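Inorganic pyrophosphatase (Shewanella sp. AS-11, PDB 6LL8) probably catalyses the manganese-dependent hydrolysis of diphosphate to two phosphates. Local coordinates at residues T254-V265 / T281-L292; A270-G278 / Q297-F306. All coordinates share one frame; numbering follows the deposited sequence.

Interaction 1: T254-V265 / T281-L292; sequences TDIMKEGSEMLV and TVDGRVWLDGVL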
loop_
_atom_site.group_PDB
_atom_site.type_symbol
_atom_site.label_atom_id
_atom_site.label_comp_id
_atom_site.label_asym_id
_atom_site.label_seq_id
_atom_site.Cartn_x
_atom_site.Cartn_y
_atom_site.Cartn_z
ATOM N N THR A 254 -1.179 -13.924 -3.122
ATOM C CA THR A 254 -2.061 -13.926 -1.950
ATOM C C THR A 254 -3.472 -14.270 -2.387
ATOM O O THR A 254 -4.065 -13.563 -3.181
ATOM C CB THR A 254 -2.009 -12.587 -1.245
ATOM O OG1 THR A 254 -0.665 -12.344 -0.825
ATOM C CG2 THR A 254 -2.961 -12.536 -0.078
ATOM N N ASP A 255 -4.007 -15.363 -1.837
ATOM C CA ASP A 255 -5.379 -15.811 -2.104
ATOM C C ASP A 255 -6.247 -15.292 -0.973
ATOM O O ASP A 255 -6.084 -15.720 0.180
ATOM C CB ASP A 255 -5.367 -17.333 -2.202
ATOM C CG ASP A 255 -6.695 -17.931 -2.587
ATOM O OD1 ASP A 255 -7.697 -17.498 -2.006
ATOM O OD2 ASP A 255 -6.703 -18.796 -3.538
ATOM N N ILE A 256 -7.140 -14.371 -1.293
ATOM C CA ILE A 256 -7.951 -13.717 -0.249
ATOM C C ILE A 256 -9.082 -14.606 0.245
ATOM O O ILE A 256 -9.663 -14.280 1.276
ATOM C CB ILE A 256 -8.452 -12.346 -0.671
ATOM C CG1 ILE A 256 -9.545 -12.408 -1.727
ATOM C CG2 ILE A 256 -7.289 -11.458 -1.067
ATOM C CD1 ILE A 256 -10.597 -11.355 -1.591
ATOM N N MET A 257 -9.364 -15.691 -0.444
ATOM C CA MET A 257 -10.414 -16.616 0.033
ATOM C C MET A 257 -9.776 -17.726 0.891
ATOM O O MET A 257 -10.353 -17.991 1.953
ATOM C CB MET A 257 -11.240 -17.148 -1.147
ATOM C CG MET A 257 -11.762 -16.019 -2.087
ATOM S SD MET A 257 -12.907 -14.777 -1.348
ATOM C CE MET A 257 -14.282 -15.859 -0.973
ATOM N N LYS A 258 -8.658 -18.317 0.507
ATOM C CA LYS A 258 -7.872 -19.256 1.360
ATOM C C LYS A 258 -7.278 -18.498 2.549
ATOM O O LYS A 258 -6.881 -19.120 3.545
ATOM C CB LYS A 258 -6.684 -19.883 0.598
ATOM C CG LYS A 258 -7.042 -20.847 -0.529
ATOM C CD LYS A 258 -5.811 -21.275 -1.347
ATOM C CE LYS A 258 -6.186 -22.146 -2.529
ATOM N NZ LYS A 258 -7.291 -21.547 -3.331
ATOM N N GLU A 259 -7.100 -17.195 2.384
ATOM C CA GLU A 259 -6.426 -16.330 3.369
ATOM C C GLU A 259 -5.011 -16.838 3.635
ATOM O O GLU A 259 -4.601 -17.022 4.791
ATOM C CB GLU A 259 -7.233 -16.195 4.651
ATOM C CG GLU A 259 -8.614 -15.609 4.414
ATOM C CD GLU A 259 -9.444 -15.283 5.631
ATOM O OE1 GLU A 259 -8.885 -15.278 6.719
ATOM O OE2 GLU A 259 -10.665 -15.126 5.474
ATOM N N GLY A 260 -4.225 -16.974 2.595
ATOM C CA GLY A 260 -2.805 -17.318 2.715
ATOM C C GLY A 260 -2.059 -16.901 1.474
ATOM O O GLY A 260 -2.687 -16.452 0.483
ATOM N N SER A 261 -0.739 -17.019 1.519
ATOM C CA SER A 261 0.109 -16.558 0.405
ATOM C C SER A 261 1.137 -17.608 0.053
ATOM O O SER A 261 1.755 -18.182 0.961
ATOM C CB SER A 261 0.841 -15.273 0.774
ATOM O OG SER A 261 -0.046 -14.198 1.045
ATOM N N GLU A 262 1.407 -17.743 -1.241
ATOM C CA GLU A 262 2.629 -18.424 -1.679
ATOM C C GLU A 262 3.680 -17.348 -1.896
ATOM O O GLU A 262 3.414 -16.421 -2.679
ATOM C CB GLU A 262 2.363 -19.221 -2.949
ATOM C CG GLU A 262 3.598 -19.990 -3.364
ATOM C CD GLU A 262 3.438 -20.929 -4.519
ATOM O OE1 GLU A 262 2.908 -20.490 -5.514
ATOM O OE2 GLU A 262 3.906 -22.059 -4.406
ATOM N N MET A 263 4.828 -17.485 -1.289
ATOM C CA MET A 263 5.911 -16.533 -1.492
ATOM C C MET A 263 6.942 -17.125 -2.421
ATOM O O MET A 263 7.444 -18.215 -2.176
ATOM C CB MET A 263 6.569 -16.162 -0.168
ATOM C CG MET A 263 7.633 -15.089 -0.298
ATOM S SD MET A 263 8.539 -14.768 1.229
ATOM C CE MET A 263 7.405 -13.630 2.019
ATOM N N LEU A 264 7.250 -16.403 -3.480
ATOM C CA LEU A 264 8.354 -16.702 -4.408
ATOM C C LEU A 264 9.566 -15.923 -3.906
ATOM O O LEU A 264 9.423 -14.710 -3.629
ATOM C CB LEU A 264 7.997 -16.307 -5.837
ATOM C CG LEU A 264 6.665 -16.817 -6.378
ATOM C CD1 LEU A 264 6.457 -16.363 -7.817
ATOM C CD2 LEU A 264 6.535 -18.310 -6.257
ATOM N N VAL A 265 10.737 -16.553 -3.821
ATOM C CA VAL A 265 11.904 -15.957 -3.156
ATOM C C VAL A 265 13.128 -16.100 -4.043
ATOM O O VAL A 265 13.488 -17.243 -4.416
ATOM C CB VAL A 265 12.161 -16.658 -1.808
ATOM C CG1 VAL A 265 13.393 -16.086 -1.111
ATOM C CG2 VAL A 265 10.937 -16.605 -0.898
ATOM N N THR A 281 11.943 -22.266 2.300
ATOM C CA THR A 281 11.575 -22.372 0.881
ATOM C C THR A 281 12.068 -23.717 0.361
ATOM O O THR A 281 13.107 -24.250 0.798
ATOM C CB THR A 281 12.137 -21.243 0.038
ATOM O OG1 THR A 281 13.482 -21.050 0.393
ATOM C CG2 THR A 281 11.440 -19.945 0.270
ATOM N N VAL A 282 11.361 -24.182 -0.638
ATOM C CA VAL A 282 11.737 -25.365 -1.427
ATOM C C VAL A 282 11.734 -24.885 -2.869
ATOM O O VAL A 282 10.681 -24.450 -3.367
ATOM C CB VAL A 282 10.767 -26.530 -1.220
ATOM C CG1 VAL A 282 11.198 -27.690 -2.093
ATOM C CG2 VAL A 282 10.677 -26.931 0.245
ATOM N N ASP A 283 12.900 -24.966 -3.502
ATOM C CA ASP A 283 13.132 -24.432 -4.861
ATOM C C ASP A 283 12.439 -23.073 -5.002
ATOM O O ASP A 283 11.737 -22.831 -5.985
ATOM C CB ASP A 283 12.692 -25.429 -5.912
ATOM C CG ASP A 283 13.536 -26.682 -5.921
ATOM O OD1 ASP A 283 14.599 -26.714 -5.245
ATOM O OD2 ASP A 283 13.121 -27.592 -6.598
ATOM N N GLY A 284 12.681 -22.221 -4.030
ATOM C CA GLY A 284 12.301 -20.810 -4.121
ATOM C C GLY A 284 10.837 -20.515 -3.872
ATOM O O GLY A 284 10.441 -19.373 -4.112
ATOM N N ARG A 285 10.085 -21.445 -3.325
ATOM C CA ARG A 285 8.667 -21.197 -3.017
ATOM C C ARG A 285 8.379 -21.652 -1.606
ATOM O O ARG A 285 8.919 -22.695 -1.141
ATOM C CB ARG A 285 7.757 -21.959 -3.979
ATOM C CG ARG A 285 8.071 -21.705 -5.441
ATOM C CD ARG A 285 7.006 -22.346 -6.282
ATOM N NE ARG A 285 7.312 -22.221 -7.689
ATOM C CZ ARG A 285 6.711 -22.890 -8.659
ATOM N NH1 ARG A 285 5.743 -23.744 -8.384
ATOM N NH2 ARG A 285 7.096 -22.717 -9.912
ATOM N N VAL A 286 7.471 -20.951 -0.947
ATOM C CA VAL A 286 6.988 -21.398 0.379
ATOM C C VAL A 286 5.525 -20.990 0.518
ATOM O O VAL A 286 5.164 -19.843 0.194
ATOM C CB VAL A 286 7.869 -20.879 1.536
ATOM C CG1 VAL A 286 7.919 -19.364 1.628
ATOM C CG2 VAL A 286 7.433 -21.476 2.872
ATOM N N TRP A 287 4.702 -21.859 1.049
ATOM C CA TRP A 287 3.293 -21.559 1.370
ATOM C C TRP A 287 3.221 -21.061 2.793
ATOM O O TRP A 287 3.725 -21.714 3.734
ATOM C CB TRP A 287 2.401 -22.789 1.201
ATOM C CG TRP A 287 0.994 -22.510 1.603
ATOM C CD1 TRP A 287 0.378 -22.959 2.734
ATOM C CD2 TRP A 287 0.061 -21.609 0.981
ATOM N NE1 TRP A 287 -0.882 -22.447 2.823
ATOM C CE2 TRP A 287 -1.129 -21.643 1.744
ATOM C CE3 TRP A 287 0.073 -20.863 -0.199
ATOM C CZ2 TRP A 287 -2.254 -20.894 1.417
ATOM C CZ3 TRP A 287 -1.053 -20.129 -0.531
ATOM C CH2 TRP A 287 -2.202 -20.140 0.267
ATOM N N LEU A 288 2.639 -19.879 2.940
ATOM C CA LEU A 288 2.498 -19.170 4.224
ATOM C C LEU A 288 1.015 -19.101 4.554
ATOM O O LEU A 288 0.314 -18.145 4.211
ATOM C CB LEU A 288 3.137 -17.787 4.160
ATOM C CG LEU A 288 4.622 -17.783 3.772
ATOM C CD1 LEU A 288 5.095 -16.350 3.604
ATOM C CD2 LEU A 288 5.472 -18.524 4.786
ATOM N N ASP A 289 0.533 -20.117 5.241
ATOM C CA ASP A 289 -0.868 -20.190 5.682
ATOM C C ASP A 289 -1.188 -18.940 6.507
ATOM O O ASP A 289 -0.379 -18.555 7.358
ATOM C CB ASP A 289 -1.069 -21.460 6.495
ATOM C CG ASP A 289 -2.458 -21.590 7.047
ATOM O OD1 ASP A 289 -3.314 -21.933 6.268
ATOM O OD2 ASP A 289 -2.644 -21.247 8.260
ATOM N N GLY A 290 -2.371 -18.359 6.290
ATOM C CA GLY A 290 -2.852 -17.241 7.104
ATOM C C GLY A 290 -2.257 -15.902 6.714
ATOM O O GLY A 290 -2.730 -14.887 7.248
ATOM N N VAL A 291 -1.275 -15.845 5.819
ATOM C CA VAL A 291 -0.597 -14.570 5.530
ATOM C C VAL A 291 -1.364 -13.812 4.468
ATOM O O VAL A 291 -1.473 -14.237 3.298
ATOM C CB VAL A 291 0.865 -14.800 5.160
ATOM C CG1 VAL A 291 1.491 -13.516 4.649
ATOM C CG2 VAL A 291 1.610 -15.333 6.355
ATOM N N LEU A 292 -1.891 -12.672 4.902
ATOM C CA LEU A 292 -2.519 -11.667 4.019
ATOM C C LEU A 292 -1.715 -10.369 3.994
ATOM O O LEU A 292 -1.746 -9.686 2.967
ATOM C CB LEU A 292 -3.963 -11.361 4.455
ATOM C CG LEU A 292 -4.979 -12.470 4.231
ATOM C CD1 LEU A 292 -6.308 -12.120 4.909
ATOM C CD2 LEU A 292 -5.202 -12.738 2.750
HETATM O O HOH W 1 -4.103 -19.888 4.513
HETATM O O HOH W 2 3.887 -23.996 -6.146
#
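T281 lays its CG2 methyl 3.6 Å from CG2 of V265, where the type I' turn V282-R285 begins. Within that turn G284 O takes the N-H of V265. R285 runs alongside L264, with CG 3.8 Å from L264 CD2, and its NH1 shares a water with E262 OE2, although R285 is salt-bridged to E234 and E262 to K230. V286 and M263 form a hydrogen-bonded antiparallel pair, M263 N reaching V286 O at 2.8 Å. W287, its CG anti to the backbone N (chi1 177°), folds its indole across residues 260-262 so that S261 O sits 3.3 Å above the W287 ring plane near its rim; the ring lies against G260, with W287 CH2 3.5 Å from G260 C. L288 pairs with S261, and L288 O is gripped from opposite faces by S261 N and V291 N. V291 O accepts a hydrogen bond from S261 OG at 2.7 Å, and S261 OG accepts one from T254 OG1. With an alanine at S261, V291 O and T254 OG1 would probably each lose a partner. L292 CD2 packs on T254 CG2. Strand 285-289 edges the mixed DHHA2-domain sheet, with helix 230-243 against L264 and R285 and helix 272-277 against M263 and V265.

Interaction 2: A270-G278 / Q297-F306; sequences ADLTERAYG and QVVPALQDAF
Y277 OH donates to V298 O at 2.8 Å, the one hydrogen bond that joins helix 272-277 to helix 297-306. The C=O...donor angle is only 115°, so the hydroxyl comes well off the C=O axis and tilted from the carbonyl plane, to an oxygen that the helix itself uses little: L302 N reaches V298 O only weakly. The acceptor lies close to the kink in the helix, where P300 has no N-H and A301 N makes no bond to the turn before. The Y277 side chain leaves with CG anti to its carbonyl carbon (chi1 -51°), which brings one face of the ring under its neighbour A276, whose CB lies 3.8 Å above the centre of the Y277 ring, while Y277 CE1 comes obliquely to 3.8 Å from A301 CB.

Small residues let the backbones close in. A276 points its CB between A301 and A305, with the A276 and A301 CA atoms 5.2 Å apart, and A301 CB lies 3.3 Å from A276 O. Farther along, L302, in one of its two conformers, is crossed by L272 at about a right angle, and L272 CD1 comes to 3.9 Å from F306 CZ. On the solvent side R275 NE, also in one of two conformers, forms a salt bridge with D271 OD1, and R275 NH1 approaches A305 O near the guanidinium plane at 3.7 Å.

The short helix segments run nearly perpendicular, at 102° with axes 8.7 Å apart. L272, V298 and L302 turn on to strand 248-255, and F306 reaches strands 203-208 and 211-220, so both helices pack against the mixed sheet.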
loop_
_atom_site.group_PDB
_atom_site.type_symbol
_atom_site.label_atom_id
_atom_site.label_comp_id
_atom_site.label_asym_id
_atom_site.label_seq_id
_atom_site.Cartn_x
_atom_site.Cartn_y
_atom_site.Cartn_z
ATOM N N ALA A 270 20.356 -18.107 1.648
ATOM C CA ALA A 270 19.710 -19.384 1.265
ATOM C C ALA A 270 18.642 -19.783 2.289
ATOM O O ALA A 270 17.752 -20.565 1.929
ATOM C CB ALA A 270 20.733 -20.477 1.095
ATOM N N ASP A 271 18.712 -19.297 3.529
ATOM C CA ASP A 271 17.773 -19.749 4.590
ATOM C C ASP A 271 16.840 -18.608 5.022
ATOM O O ASP A 271 16.326 -18.620 6.149
ATOM C CB ASP A 271 18.545 -20.315 5.774
ATOM C CG ASP A 271 19.470 -19.307 6.426
ATOM O OD1 ASP A 271 19.614 -18.184 5.891
ATOM O OD2 ASP A 271 20.069 -19.673 7.463
ATOM N N LEU A 272 16.593 -17.647 4.136
ATOM C CA LEU A 272 15.849 -16.418 4.518
ATOM C C LEU A 272 14.532 -16.774 5.198
ATOM O O LEU A 272 14.268 -16.229 6.287
ATOM C CB LEU A 272 15.572 -15.600 3.258
ATOM C CG LEU A 272 14.965 -14.228 3.543
ATOM C CD1 LEU A 272 15.983 -13.287 4.134
ATOM C CD2 LEU A 272 14.365 -13.618 2.288
ATOM N N THR A 273 13.662 -17.563 4.575
ATOM C CA THR A 273 12.306 -17.780 5.139
ATOM C C THR A 273 12.347 -18.771 6.299
ATOM O O THR A 273 11.524 -18.645 7.213
ATOM C CB THR A 273 11.270 -18.155 4.078
ATOM O OG1 THR A 273 11.605 -19.396 3.476
ATOM C CG2 THR A 273 11.152 -17.111 2.990
ATOM N N GLU A 274 13.295 -19.696 6.297
ATOM C CA GLU A 274 13.515 -20.553 7.482
ATOM C C GLU A 274 13.791 -19.657 8.697
ATOM O O GLU A 274 13.148 -19.841 9.734
ATOM C CB GLU A 274 14.657 -21.535 7.192
ATOM C CG GLU A 274 14.958 -22.509 8.323
ATOM C CD GLU A 274 15.693 -23.777 7.905
ATOM O OE1 GLU A 274 16.484 -23.735 6.935
ATOM O OE2 GLU A 274 15.467 -24.812 8.548
ATOM N N ARG A 275 14.712 -18.711 8.552
ATOM C CA ARG A 275 15.134 -17.838 9.677
ATOM C C ARG A 275 13.995 -16.881 10.047
ATOM O O ARG A 275 13.730 -16.692 11.263
ATOM C CB ARG A 275 16.419 -17.075 9.345
ATOM C CG ARG A 275 17.679 -17.935 9.354
ATOM C CD ARG A 275 18.927 -17.078 9.238
ATOM N NE ARG A 275 18.926 -16.421 7.941
ATOM C CZ ARG A 275 18.767 -15.111 7.707
ATOM N NH1 ARG A 275 18.611 -14.237 8.686
ATOM N NH2 ARG A 275 18.770 -14.673 6.471
ATOM N N ALA A 276 13.358 -16.256 9.070
ATOM C CA ALA A 276 12.351 -15.221 9.374
ATOM C C ALA A 276 11.059 -15.836 9.911
ATOM O O ALA A 276 10.493 -15.248 10.835
ATOM C CB ALA A 276 12.087 -14.369 8.161
ATOM N N TYR A 277 10.570 -16.932 9.334
ATOM C CA TYR A 277 9.197 -17.448 9.549
ATOM C C TYR A 277 9.193 -18.865 10.114
ATOM O O TYR A 277 8.100 -19.375 10.401
ATOM C CB TYR A 277 8.389 -17.410 8.246
ATOM C CG TYR A 277 8.429 -16.065 7.559
ATOM C CD1 TYR A 277 7.975 -14.926 8.192
ATOM C CD2 TYR A 277 8.932 -15.937 6.278
ATOM C CE1 TYR A 277 8.005 -13.694 7.559
ATOM C CE2 TYR A 277 8.979 -14.714 5.637
ATOM C CZ TYR A 277 8.521 -13.583 6.282
ATOM O OH TYR A 277 8.600 -12.392 5.621
ATOM N N GLY A 278 10.352 -19.528 10.141
ATOM C CA GLY A 278 10.389 -20.951 10.499
ATOM C C GLY A 278 9.777 -21.811 9.420
ATOM O O GLY A 278 9.414 -22.971 9.702
ATOM N N GLN A 297 2.559 -9.256 8.752
ATOM C CA GLN A 297 2.903 -10.685 8.759
ATOM C C GLN A 297 4.168 -10.997 7.980
ATOM O O GLN A 297 4.657 -12.115 8.091
ATOM C CB GLN A 297 1.748 -11.527 8.255
ATOM C CG GLN A 297 0.490 -11.406 9.124
ATOM C CD GLN A 297 -0.662 -12.125 8.487
ATOM O OE1 GLN A 297 -1.213 -11.697 7.468
ATOM N NE2 GLN A 297 -1.021 -13.266 9.045
ATOM N N VAL A 298 4.664 -10.096 7.158
ATOM C CA VAL A 298 5.836 -10.368 6.302
ATOM C C VAL A 298 7.015 -9.520 6.753
ATOM O O VAL A 298 8.099 -10.050 7.014
ATOM C CB VAL A 298 5.478 -10.159 4.826
ATOM C CG1 VAL A 298 6.691 -10.279 3.923
ATOM C CG2 VAL A 298 4.406 -11.135 4.384
ATOM N N VAL A 299 6.844 -8.205 6.788
ATOM C CA VAL A 299 7.958 -7.272 7.051
ATOM C C VAL A 299 8.553 -7.433 8.445
ATOM O O VAL A 299 9.789 -7.430 8.558
ATOM C CB VAL A 299 7.519 -5.861 6.723
ATOM C CG1 VAL A 299 8.461 -4.798 7.251
ATOM C CG2 VAL A 299 7.366 -5.702 5.215
ATOM N N PRO A 300 7.768 -7.459 9.545
ATOM C CA PRO A 300 8.405 -7.412 10.860
ATOM C C PRO A 300 9.433 -8.517 11.086
ATOM O O PRO A 300 10.553 -8.251 11.537
ATOM C CB PRO A 300 7.229 -7.480 11.840
ATOM C CG PRO A 300 6.094 -6.884 11.070
ATOM C CD PRO A 300 6.300 -7.383 9.654
ATOM N N ALA A 301 9.064 -9.741 10.776
ATOM C CA ALA A 301 9.966 -10.878 11.042
ATOM C C ALA A 301 11.185 -10.786 10.137
ATOM O O ALA A 301 12.259 -11.199 10.542
ATOM C CB ALA A 301 9.257 -12.198 10.866
ATOM N N LEU A 302 11.010 -10.312 8.909
ATOM C CA LEU A 302 12.172 -10.160 7.997
ATOM C C LEU A 302 13.104 -9.087 8.540
ATOM O O LEU A 302 14.327 -9.288 8.571
ATOM C CB LEU A 302 11.778 -9.736 6.590
ATOM C CG LEU A 302 11.213 -10.800 5.678
ATOM C CD1 LEU A 302 10.678 -10.127 4.438
ATOM C CD2 LEU A 302 12.261 -11.829 5.297
ATOM N N GLN A 303 12.541 -7.945 8.921
ATOM C CA GLN A 303 13.373 -6.811 9.378
ATOM C C GLN A 303 14.128 -7.261 10.624
ATOM O O GLN A 303 15.334 -6.998 10.748
ATOM C CB GLN A 303 12.528 -5.546 9.570
ATOM C CG GLN A 303 13.407 -4.373 9.953
ATOM C CD GLN A 303 12.760 -3.090 9.565
ATOM O OE1 GLN A 303 12.327 -2.956 8.411
ATOM N NE2 GLN A 303 12.709 -2.181 10.549
ATOM N N ASP A 304 13.460 -7.950 11.524
ATOM C CA ASP A 304 14.119 -8.386 12.765
ATOM C C ASP A 304 15.242 -9.371 12.416
ATOM O O ASP A 304 16.306 -9.293 13.081
ATOM C CB ASP A 304 13.102 -8.951 13.741
ATOM C CG ASP A 304 12.177 -7.944 14.385
ATOM O OD1 ASP A 304 12.468 -6.701 14.334
ATOM O OD2 ASP A 304 11.149 -8.410 14.894
ATOM N N ALA A 305 15.053 -10.235 11.407
ATOM C CA ALA A 305 16.060 -11.244 11.008
ATOM C C ALA A 305 17.307 -10.574 10.430
ATOM O O ALA A 305 18.404 -11.103 10.620
ATOM C CB ALA A 305 15.560 -12.249 10.004
ATOM N N PHE A 306 17.143 -9.489 9.699
ATOM C CA PHE A 306 18.281 -8.720 9.162
ATOM C C PHE A 306 18.967 -7.901 10.263
ATOM O O PHE A 306 20.129 -7.573 10.051
ATOM C CB PHE A 306 17.811 -7.792 8.049
ATOM C CG PHE A 306 17.649 -8.446 6.706
ATOM C CD1 PHE A 306 18.756 -8.674 5.903
ATOM C CD2 PHE A 306 16.411 -8.796 6.212
ATOM C CE1 PHE A 306 18.609 -9.242 4.651
ATOM C CE2 PHE A 306 16.274 -9.350 4.953
ATOM C CZ PHE A 306 17.376 -9.592 4.181
#

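How the interactions relate
Interactions 1 and 2 interleave along the chain: strand 260-267 leads into helix 272-277, which leads on to strand 285-289 and then helix 294-307. Their centres lie 14 Å apart, and Q297 joins them through its amide, its OE1 2.8 Å from L292 N and its NE2 3.0 Å from G290 O, both probable hydrogen bonds that tie the end of 281-292 to the start of 297-306. Between these segments come R294 and K295, which line the imidodiphosphate pocket. Neither contact touches the ligand: the side chain of L292 is about 9 Å from it and that of V298 about 8 Å. Both contacts are packing within the DHHA2 domain, close to but not part of the pocket.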